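PDB 3OKG: restriction endonuclease S subunits from Thermoanaerobacter tengcongensis, which is probably the DNA-specificity subunit of a type I methyltransferase, binding DNA through target recognition domains and assembling with M polypeptides. Local coordinates for residues T211-H219 and W326-L334. Numbering follows the deposited sequence.
Sequences TALAEVFPH and WLLYYLHYL
Phe217, the first residue to leave helical geometry after helix 174-216, sets its ring among Trp326, Tyr330 and Tyr333 of helix 324-333 in an aromatic cluster, carried there by a CG anti to the carbonyl carbon (chi1 -61°). Two pairs are T-shaped: Phe217 turns its edge to the face of Trp326, CE1 lying 3.6 Å from CZ2, planes at 61°, while Tyr330 directs its own edge at a face of Phe217, bringing the two CD1 atoms to 3.3 Å. A CH-pi contact from Tyr330 CA reaches the Phe217 ring, and Val216 CG2 covers the opposite face. Tyr333 lies nearly parallel to Phe217 but slid until the rings barely overlap, and its CE2 meets Phe217 CB at 3.3 Å. The helix segments cross at -107°, joining the C-terminal end of helix 174-216, largely predicted coiled coil, to the second DNA-specificity domain. Aliphatic groups against rings widen the junction: Leu213 CB packs 3.9 Å from Tyr333 CD1, its CD2 touches Tyr329, and Val216 CB approaches Trp326 CH2. One water donates to Pro218 O (2.6 Å) and Tyr330 OH (2.9 Å). Tyr330 OH also bonds Phe359 O and Trp326 NE1 bonds Pro361 O, tethering both rings to strand 359-362.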
loop_
_atom_site.group_PDB
_atom_site.type_symbol
_atom_site.label_atom_id
_atom_site.label_comp_id
_atom_site.label_asym_id
_atom_site.label_seq_id
_atom_site.Cartn_x
_atom_site.Cartn_y
_atom_site.Cartn_z
ATOM N N THR A 211 25.311 -0.680 2.891
ATOM C CA THR A 211 26.630 -0.086 3.086
ATOM C C THR A 211 27.183 -0.323 4.492
ATOM O O THR A 211 28.377 -0.630 4.671
ATOM C CB THR A 211 26.595 1.443 2.812
ATOM O OG1 THR A 211 26.318 1.675 1.426
ATOM C CG2 THR A 211 27.923 2.081 3.170
ATOM N N ALA A 212 26.330 -0.172 5.496
ATOM C CA ALA A 212 26.759 -0.388 6.879
ATOM C C ALA A 212 27.171 -1.857 7.122
ATOM O O ALA A 212 28.152 -2.119 7.797
ATOM C CB ALA A 212 25.662 0.035 7.869
ATOM N N LEU A 213 26.412 -2.798 6.573
ATOM C CA LEU A 213 26.695 -4.207 6.797
ATOM C C LEU A 213 28.011 -4.570 6.107
ATOM O O LEU A 213 28.847 -5.263 6.686
ATOM C CB LEU A 213 25.562 -5.084 6.280
ATOM C CG LEU A 213 24.205 -4.980 7.022
ATOM C CD1 LEU A 213 23.098 -5.612 6.197
ATOM C CD2 LEU A 213 24.284 -5.682 8.364
ATOM N N ALA A 214 28.185 -4.095 4.871
ATOM C CA ALA A 214 29.418 -4.329 4.094
ATOM C C ALA A 214 30.669 -3.838 4.811
ATOM O O ALA A 214 31.748 -4.418 4.692
ATOM C CB ALA A 214 29.321 -3.676 2.713
ATOM N N GLU A 215 30.532 -2.760 5.559
ATOM C CA GLU A 215 31.664 -2.206 6.280
ATOM C C GLU A 215 32.027 -3.050 7.501
ATOM O O GLU A 215 33.207 -3.337 7.752
ATOM C CB GLU A 215 31.330 -0.770 6.683
ATOM C CG GLU A 215 32.408 -0.035 7.386
ATOM C CD GLU A 215 32.205 1.453 7.261
ATOM O OE1 GLU A 215 31.119 1.850 6.786
ATOM O OE2 GLU A 215 33.122 2.219 7.625
ATOM N N VAL A 216 31.023 -3.474 8.261
ATOM C CA VAL A 216 31.316 -4.198 9.499
ATOM C C VAL A 216 31.602 -5.666 9.225
ATOM O O VAL A 216 32.209 -6.352 10.061
ATOM C CB VAL A 216 30.190 -4.076 10.562
ATOM C CG1 VAL A 216 29.962 -2.624 10.949
ATOM C CG2 VAL A 216 28.918 -4.710 10.056
ATOM N N PHE A 217 31.126 -6.153 8.084
ATOM C CA PHE A 217 31.296 -7.549 7.703
ATOM C C PHE A 217 32.135 -7.633 6.438
ATOM O O PHE A 217 31.607 -7.684 5.327
ATOM C CB PHE A 217 29.937 -8.214 7.482
ATOM C CG PHE A 217 29.059 -8.220 8.700
ATOM C CD1 PHE A 217 29.572 -8.570 9.938
ATOM C CD2 PHE A 217 27.721 -7.875 8.608
ATOM C CE1 PHE A 217 28.766 -8.576 11.061
ATOM C CE2 PHE A 217 26.911 -7.880 9.728
ATOM C CZ PHE A 217 27.434 -8.230 10.956
ATOM N N PRO A 218 33.450 -7.640 6.620
ATOM C CA PRO A 218 34.392 -7.620 5.493
ATOM C C PRO A 218 34.672 -9.102 5.165
ATOM O O PRO A 218 34.258 -9.983 5.903
ATOM C CB PRO A 218 35.666 -6.963 6.025
ATOM C CG PRO A 218 35.421 -6.578 7.432
ATOM C CD PRO A 218 34.079 -7.072 7.864
ATOM N N HIS A 219 35.362 -9.371 4.063
ATOM C CA HIS A 219 35.671 -10.749 3.681
ATOM C C HIS A 219 36.691 -11.312 4.660
ATOM O O HIS A 219 37.512 -10.567 5.196
ATOM C CB HIS A 219 36.216 -10.783 2.255
ATOM C CG HIS A 219 36.571 -12.151 1.774
ATOM N ND1 HIS A 219 35.636 -13.024 1.257
ATOM C CD2 HIS A 219 37.762 -12.799 1.721
ATOM C CE1 HIS A 219 36.234 -14.150 0.911
ATOM N NE2 HIS A 219 37.525 -14.039 1.180
ATOM N N TRP A 326 24.564 -10.002 16.892
ATOM C CA TRP A 326 25.728 -9.878 15.969
ATOM C C TRP A 326 25.687 -11.031 14.973
ATOM O O TRP A 326 25.804 -10.841 13.750
ATOM C CB TRP A 326 27.044 -9.899 16.765
ATOM C CG TRP A 326 28.304 -9.726 15.937
ATOM C CD1 TRP A 326 29.247 -10.698 15.648
ATOM C CD2 TRP A 326 28.773 -8.518 15.317
ATOM N NE1 TRP A 326 30.272 -10.158 14.890
ATOM C CE2 TRP A 326 30.014 -8.819 14.685
ATOM C CE3 TRP A 326 28.290 -7.199 15.264
ATOM C CZ2 TRP A 326 30.741 -7.867 13.975
ATOM C CZ3 TRP A 326 29.025 -6.247 14.557
ATOM C CH2 TRP A 326 30.239 -6.585 13.927
ATOM N N LEU A 327 25.504 -12.235 15.515
ATOM C CA LEU A 327 25.357 -13.440 14.706
ATOM C C LEU A 327 24.208 -13.311 13.701
ATOM O O LEU A 327 24.360 -13.612 12.519
ATOM C CB LEU A 327 25.085 -14.648 15.614
ATOM C CG LEU A 327 24.861 -15.979 14.894
ATOM C CD1 LEU A 327 26.025 -16.274 13.951
ATOM C CD2 LEU A 327 24.680 -17.112 15.900
ATOM N N LEU A 328 23.053 -12.861 14.184
ATOM C CA LEU A 328 21.878 -12.726 13.334
ATOM C C LEU A 328 22.105 -11.775 12.159
ATOM O O LEU A 328 21.754 -12.090 11.016
ATOM C CB LEU A 328 20.682 -12.239 14.162
ATOM C CG LEU A 328 19.321 -12.476 13.512
ATOM C CD1 LEU A 328 19.166 -13.947 13.213
ATOM C CD2 LEU A 328 18.171 -11.999 14.428
ATOM N N TYR A 329 22.646 -10.595 12.429
ATOM C CA TYR A 329 22.948 -9.666 11.340
ATOM C C TYR A 329 23.909 -10.273 10.328
ATOM O O TYR A 329 23.773 -10.073 9.121
ATOM C CB TYR A 329 23.551 -8.379 11.871
ATOM C CG TYR A 329 22.507 -7.349 12.222
ATOM C CD1 TYR A 329 22.357 -6.911 13.532
ATOM C CD2 TYR A 329 21.659 -6.832 11.243
ATOM C CE1 TYR A 329 21.394 -5.965 13.869
ATOM C CE2 TYR A 329 20.682 -5.891 11.568
ATOM C CZ TYR A 329 20.557 -5.475 12.879
ATOM O OH TYR A 329 19.604 -4.548 13.208
ATOM N N TYR A 330 24.899 -11.009 10.828
ATOM C CA TYR A 330 25.913 -11.592 9.935
ATOM C C TYR A 330 25.279 -12.630 9.023
ATOM O O TYR A 330 25.483 -12.606 7.815
ATOM C CB TYR A 330 27.020 -12.240 10.757
ATOM C CG TYR A 330 28.232 -12.649 9.936
ATOM C CD1 TYR A 330 28.925 -11.722 9.184
ATOM C CD2 TYR A 330 28.687 -13.970 9.944
ATOM C CE1 TYR A 330 30.043 -12.092 8.438
ATOM C CE2 TYR A 330 29.795 -14.347 9.206
ATOM C CZ TYR A 330 30.469 -13.416 8.469
ATOM O OH TYR A 330 31.574 -13.768 7.734
ATOM N N LEU A 331 24.482 -13.523 9.605
ATOM C CA LEU A 331 23.807 -14.566 8.838
ATOM C C LEU A 331 22.856 -13.989 7.797
ATOM O O LEU A 331 22.734 -14.523 6.696
ATOM C CB LEU A 331 23.031 -15.513 9.759
ATOM C CG LEU A 331 23.837 -16.381 10.728
ATOM C CD1 LEU A 331 22.879 -17.118 11.655
ATOM C CD2 LEU A 331 24.778 -17.364 10.019
ATOM N N HIS A 332 22.194 -12.897 8.147
ATOM C CA HIS A 332 21.287 -12.230 7.219
ATOM C C HIS A 332 22.086 -11.653 6.063
ATOM O O HIS A 332 21.760 -11.905 4.910
ATOM C CB HIS A 332 20.465 -11.146 7.925
ATOM C CG HIS A 332 19.311 -10.636 7.113
ATOM N ND1 HIS A 332 19.213 -9.325 6.695
ATOM C CD2 HIS A 332 18.212 -11.267 6.631
ATOM C CE1 HIS A 332 18.100 -9.168 6.000
ATOM N NE2 HIS A 332 17.474 -10.331 5.946
ATOM N N TYR A 333 23.140 -10.898 6.380
ATOM C CA TYR A 333 24.057 -10.367 5.378
ATOM C C TYR A 333 24.627 -11.452 4.459
ATOM O O TYR A 333 24.852 -11.207 3.282
ATOM C CB TYR A 333 25.185 -9.591 6.062
ATOM C CG TYR A 333 26.340 -9.198 5.172
ATOM C CD1 TYR A 333 26.175 -8.287 4.132
ATOM C CD2 TYR A 333 27.612 -9.712 5.399
ATOM C CE1 TYR A 333 27.249 -7.916 3.329
ATOM C CE2 TYR A 333 28.682 -9.356 4.608
ATOM C CZ TYR A 333 28.505 -8.464 3.576
ATOM O OH TYR A 333 29.601 -8.128 2.799
ATOM N N LEU A 334 24.860 -12.645 5.001
ATOM C CA LEU A 334 25.412 -13.755 4.230
ATOM C C LEU A 334 24.353 -14.562 3.484
ATOM O O LEU A 334 24.676 -15.578 2.873
ATOM C CB LEU A 334 26.155 -14.731 5.146
ATOM C CG LEU A 334 27.473 -14.350 5.824
ATOM C CD1 LEU A 334 28.102 -15.610 6.439
ATOM C CD2 LEU A 334 28.422 -13.674 4.844
HETATM O O HOH W 1 32.578 -11.927 5.665
#